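Local coordinates for DHHA1 domain protein (Clostridium perfringens, PDB 3KEW), which probably removes wrongly attached amino acids from tRNA(Ala), as zinc-binding editing proteins related to the alanyl-tRNA synthetase editing domain do, at residues F40-Q46 / C195-H199; F92-Q96 / R204-V208. All blocks are in the same frame, centred on the assembly; numbering follows the deposited sequence.

Interaction 1 (F40-Q46 / C195-H199); sequences FPGGGGQ and CCGVH. With ZN (zinc ion), chain C.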
# COMPACT_ATOMS: atom_id res chain seq x y z
N PHE A 40 -7.55 6.66 0.17
CA PHE A 40 -6.17 6.68 0.66
C PHE A 40 -5.50 7.91 0.05
O PHE A 40 -5.63 8.12 -1.16
CB PHE A 40 -5.45 5.39 0.21
CG PHE A 40 -4.10 5.16 0.86
CD1 PHE A 40 -3.00 4.80 0.08
CD2 PHE A 40 -3.93 5.25 2.24
CE1 PHE A 40 -1.75 4.55 0.66
CE2 PHE A 40 -2.69 5.01 2.83
CZ PHE A 40 -1.59 4.65 2.04
N PRO A 41 -4.86 8.75 0.89
CA PRO A 41 -4.09 9.91 0.40
C PRO A 41 -2.69 9.56 -0.16
O PRO A 41 -2.09 10.39 -0.87
CB PRO A 41 -3.96 10.80 1.65
CG PRO A 41 -4.01 9.84 2.80
CD PRO A 41 -4.88 8.69 2.37
N GLY A 42 -2.21 8.36 0.14
CA GLY A 42 -0.83 7.97 -0.15
C GLY A 42 -0.09 7.70 1.15
O GLY A 42 -0.49 8.20 2.20
N GLY A 43 0.99 6.91 1.07
CA GLY A 43 1.77 6.55 2.26
C GLY A 43 2.64 5.32 2.08
O GLY A 43 2.26 4.37 1.40
N GLY A 44 3.82 5.33 2.69
CA GLY A 44 4.79 4.23 2.58
C GLY A 44 5.29 3.90 1.17
O GLY A 44 5.77 2.79 0.93
N GLY A 45 5.20 4.87 0.26
CA GLY A 45 5.60 4.67 -1.13
C GLY A 45 4.43 4.42 -2.08
O GLY A 45 4.59 4.44 -3.30
N GLN A 46 3.25 4.19 -1.50
CA GLN A 46 2.08 3.82 -2.26
C GLN A 46 1.28 5.06 -2.61
O GLN A 46 1.11 5.95 -1.77
CB GLN A 46 1.24 2.86 -1.42
CG GLN A 46 -0.02 2.31 -2.06
CD GLN A 46 -0.61 1.23 -1.19
OE1 GLN A 46 -0.00 0.82 -0.19
NE2 GLN A 46 -1.81 0.75 -1.56
N CYS A 195 4.75 -0.31 8.41
CA CYS A 195 4.31 0.14 7.09
C CYS A 195 3.00 0.91 7.19
O CYS A 195 2.07 0.47 7.87
CB CYS A 195 4.15 -1.04 6.12
SG CYS A 195 3.75 -0.52 4.46
N CYS A 196 2.94 2.05 6.49
CA CYS A 196 1.75 2.89 6.38
C CYS A 196 0.94 2.57 5.13
O CYS A 196 0.01 3.30 4.77
CB CYS A 196 2.15 4.37 6.33
SG CYS A 196 2.89 4.99 7.84
N GLY A 197 1.31 1.49 4.44
CA GLY A 197 0.61 1.10 3.23
C GLY A 197 -0.77 0.51 3.49
O GLY A 197 -1.12 0.19 4.63
N VAL A 198 -1.55 0.41 2.42
CA VAL A 198 -2.81 -0.34 2.42
C VAL A 198 -2.60 -1.65 1.64
O VAL A 198 -2.38 -1.64 0.42
CB VAL A 198 -3.98 0.54 1.85
CG1 VAL A 198 -5.20 -0.31 1.49
CG2 VAL A 198 -4.35 1.62 2.88
N HIS A 199 -2.64 -2.76 2.38
CA HIS A 199 -2.32 -4.08 1.85
C HIS A 199 -3.56 -4.99 1.73
O HIS A 199 -4.55 -4.78 2.43
CB HIS A 199 -1.28 -4.74 2.77
CG HIS A 199 0.07 -4.10 2.69
ND1 HIS A 199 1.10 -4.62 1.94
CD2 HIS A 199 0.55 -2.95 3.23
CE1 HIS A 199 2.16 -3.84 2.04
NE2 HIS A 199 1.85 -2.82 2.81
ZN ZN C . 5.81 -1.07 3.02
O HOH W 1 6.43 1.25 2.79
O HOH W 2 7.24 -1.07 4.74
O HOH W 3 7.83 -1.53 1.97

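Interaction 2 (F92-Q96 / R204-V208); sequences FDGMQ and RDLQV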
# COMPACT_ATOMS: atom_id res chain seq x y z
N PHE A 92 -6.55 -1.48 -5.93
CA PHE A 92 -6.13 -2.87 -5.78
C PHE A 92 -4.77 -3.12 -6.44
O PHE A 92 -3.95 -3.86 -5.90
CB PHE A 92 -7.22 -3.81 -6.34
CG PHE A 92 -7.08 -5.24 -5.88
CD1 PHE A 92 -7.04 -5.54 -4.52
CD2 PHE A 92 -6.99 -6.28 -6.80
CE1 PHE A 92 -6.90 -6.85 -4.07
CE2 PHE A 92 -6.85 -7.60 -6.37
CZ PHE A 92 -6.81 -7.88 -5.00
N ASP A 93 -4.54 -2.48 -7.58
CA ASP A 93 -3.24 -2.54 -8.26
C ASP A 93 -2.11 -2.14 -7.30
O ASP A 93 -1.15 -2.89 -7.14
CB ASP A 93 -3.21 -1.65 -9.51
CG ASP A 93 -1.83 -1.57 -10.14
OD1 ASP A 93 -1.26 -2.64 -10.44
OD2 ASP A 93 -1.32 -0.45 -10.33
N GLY A 94 -2.26 -0.98 -6.66
CA GLY A 94 -1.30 -0.49 -5.67
C GLY A 94 -1.18 -1.38 -4.45
O GLY A 94 -0.09 -1.56 -3.92
N MET A 95 -2.31 -1.94 -4.00
CA MET A 95 -2.31 -2.91 -2.89
C MET A 95 -1.43 -4.13 -3.22
O MET A 95 -0.61 -4.55 -2.40
CB MET A 95 -3.74 -3.35 -2.53
CG MET A 95 -4.66 -2.27 -1.88
SD MET A 95 -6.41 -2.68 -1.70
CE MET A 95 -6.28 -3.84 -0.33
N GLN A 96 -1.61 -4.68 -4.43
CA GLN A 96 -0.85 -5.86 -4.90
C GLN A 96 0.65 -5.60 -5.07
O GLN A 96 1.47 -6.41 -4.64
CB GLN A 96 -1.44 -6.41 -6.22
CG GLN A 96 -2.80 -7.06 -6.06
CD GLN A 96 -3.39 -7.52 -7.38
OE1 GLN A 96 -3.47 -6.75 -8.34
NE2 GLN A 96 -3.83 -8.76 -7.42
N ARG A 204 -2.89 -14.77 -1.27
CA ARG A 204 -3.65 -15.27 -2.44
C ARG A 204 -4.18 -14.14 -3.31
O ARG A 204 -4.23 -14.27 -4.54
CB ARG A 204 -4.79 -16.20 -1.99
CG ARG A 204 -5.62 -16.86 -3.09
CD ARG A 204 -4.79 -17.61 -4.14
NE ARG A 204 -5.62 -18.07 -5.26
CZ ARG A 204 -5.95 -17.32 -6.32
NH1 ARG A 204 -5.55 -16.06 -6.42
NH2 ARG A 204 -6.71 -17.85 -7.27
N ASP A 205 -4.54 -13.02 -2.68
CA ASP A 205 -4.96 -11.80 -3.38
C ASP A 205 -3.94 -11.22 -4.37
O ASP A 205 -4.31 -10.44 -5.25
CB ASP A 205 -5.35 -10.71 -2.37
CG ASP A 205 -6.82 -10.76 -2.00
OD1 ASP A 205 -7.37 -9.70 -1.63
OD2 ASP A 205 -7.44 -11.85 -2.07
N LEU A 206 -2.68 -11.62 -4.25
CA LEU A 206 -1.64 -11.23 -5.21
C LEU A 206 -1.76 -11.90 -6.58
O LEU A 206 -1.22 -11.38 -7.55
CB LEU A 206 -0.26 -11.52 -4.65
CG LEU A 206 0.60 -10.46 -3.96
CD1 LEU A 206 -0.19 -9.24 -3.55
CD2 LEU A 206 1.25 -11.11 -2.76
N GLN A 207 -2.44 -13.05 -6.63
CA GLN A 207 -2.65 -13.88 -7.85
C GLN A 207 -1.36 -14.58 -8.28
O GLN A 207 -1.25 -15.81 -8.21
CB GLN A 207 -3.25 -13.10 -9.04
CG GLN A 207 -4.54 -12.31 -8.78
CD GLN A 207 -4.87 -11.33 -9.92
OE1 GLN A 207 -4.62 -11.62 -11.10
NE2 GLN A 207 -5.41 -10.18 -9.58
N VAL A 208 -0.40 -13.77 -8.72
CA VAL A 208 0.88 -14.23 -9.25
C VAL A 208 1.90 -13.08 -9.14
O VAL A 208 1.53 -11.90 -9.18
CB VAL A 208 0.72 -14.77 -10.71
CG1 VAL A 208 0.34 -13.65 -11.68
CG2 VAL A 208 1.95 -15.54 -11.19

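Interaction 1 (F40-Q46 / C195-H199)
The F40 ring lies between V198 and its own loop: CG2 of V198 sits off-centre over one face, 3.9 Å from the ring centroid in a CH-pi contact, and the backbone N of G42 approaches the opposite face near the rim. At the ring edge, close to its plane, CZ of F40 meets the carbonyl O of C196 at 3.4 Å. The arrangement joins a glycine-rich GGGGQ sequence, in the loop between strand 36-37 and strand 51-53 of the barrel, to the CxxxH segment of a probable zinc-binding editing domain. From the end of the type I' turn G43-Q46, the extended side chain of Q46 (CG anti to the backbone N, chi1 -178°) reaches V198 and pairs with its backbone twice. NE2 donates to V198 O at 3.2 Å, on a lone pair in the carbonyl plane. OE1 accepts V198 N at 3.1 Å. This donor lies 38° out of the amide carbonyl plane. The same OE1 is hydrogen-bonded to ND1 of H98, a zinc ligand, making Q46 a second-shell residue. C195 SG binds the zinc at 2.6 Å and also accepts a hydrogen bond from G197 N. Of the CxxxH pair only this cysteine binds the metal here; H199 NE2 is turned to C195 SG and donates to it. The glycine loop reaches the metal through one zinc-bound water, which donates to G44 O at 2.5 Å.

Interaction 2 (F92-Q96 / R204-V208)
The amide of Q96 makes the hydrogen bond of this contact, to the backbone of D205, and so joins helix 88-112 to a short 3-10 segment. The backbones come closest at Q96 and L206, whose CA atoms are 5.4 Å apart. The Q96 chain, extended beyond CG, carries its amide across to the loop, where NE2 donates to the backbone O of D205 at 2.8 Å; the bond is fairly straight (157°) and lies close to the planes of both the amide and the carbonyl. Beside it the packing is close: CD1 of L206 rests against the helix backbone, 3.5 Å from Q96 O and 3.7 Å from Q96 CA. The same leucine also touches L99 and L103 farther along the helix and I150 of helix 136-152, so it packs between the two helices.

The other side is looser and partly open to solvent. The F92 ring has CG of Q96 over one face and crosses the D205 carboxylate at about a right angle, CE1 lying 3.8 Å from OD1. With chi1 at -163° the ring is swung toward the loop, where its CZ also approaches D205 O at 3.6 Å. That carboxylate is held by Y12, whose OH bonds to OD1. NE2 of Q207 lies near the plane of the F92 ring, beyond its edge, and is hydrogen-bonded to OD1 of N229. As modelled, Q207 NE2 is also 3.0 Å from Q96 NE2; both are donors, so this pair is no hydrogen bond and the amide orientation there is doubtful. The contact fastens the link from the CxxxH segment to strand 209-217 onto the helix bearing the HxxxH zinc motif, an arrangement belonging to the alanyl- and threonyl-tRNA synthetase editing-domain fold.

Helix 88-112 ties the two contacts together. Interaction 2 packs its 92-96 turn, and just beyond it come H98 and H102, which complete the protein ligands of the zinc alongside C195 of interaction 1. The centres are about 14 Å apart, but M95 bridges them: its CG lies 3.3 Å from V198 O and its CE 3.4 Å from H199 O. Q46 NE2 also comes to within 3.7 Å of M95 N. Segments 195-199 and 204-208 lie in one connection between strands 191-194 and 209-217. Interaction 1 lines the metal site directly; interaction 2 lies farther back, with the L206 side chain about 12 Å from the zinc.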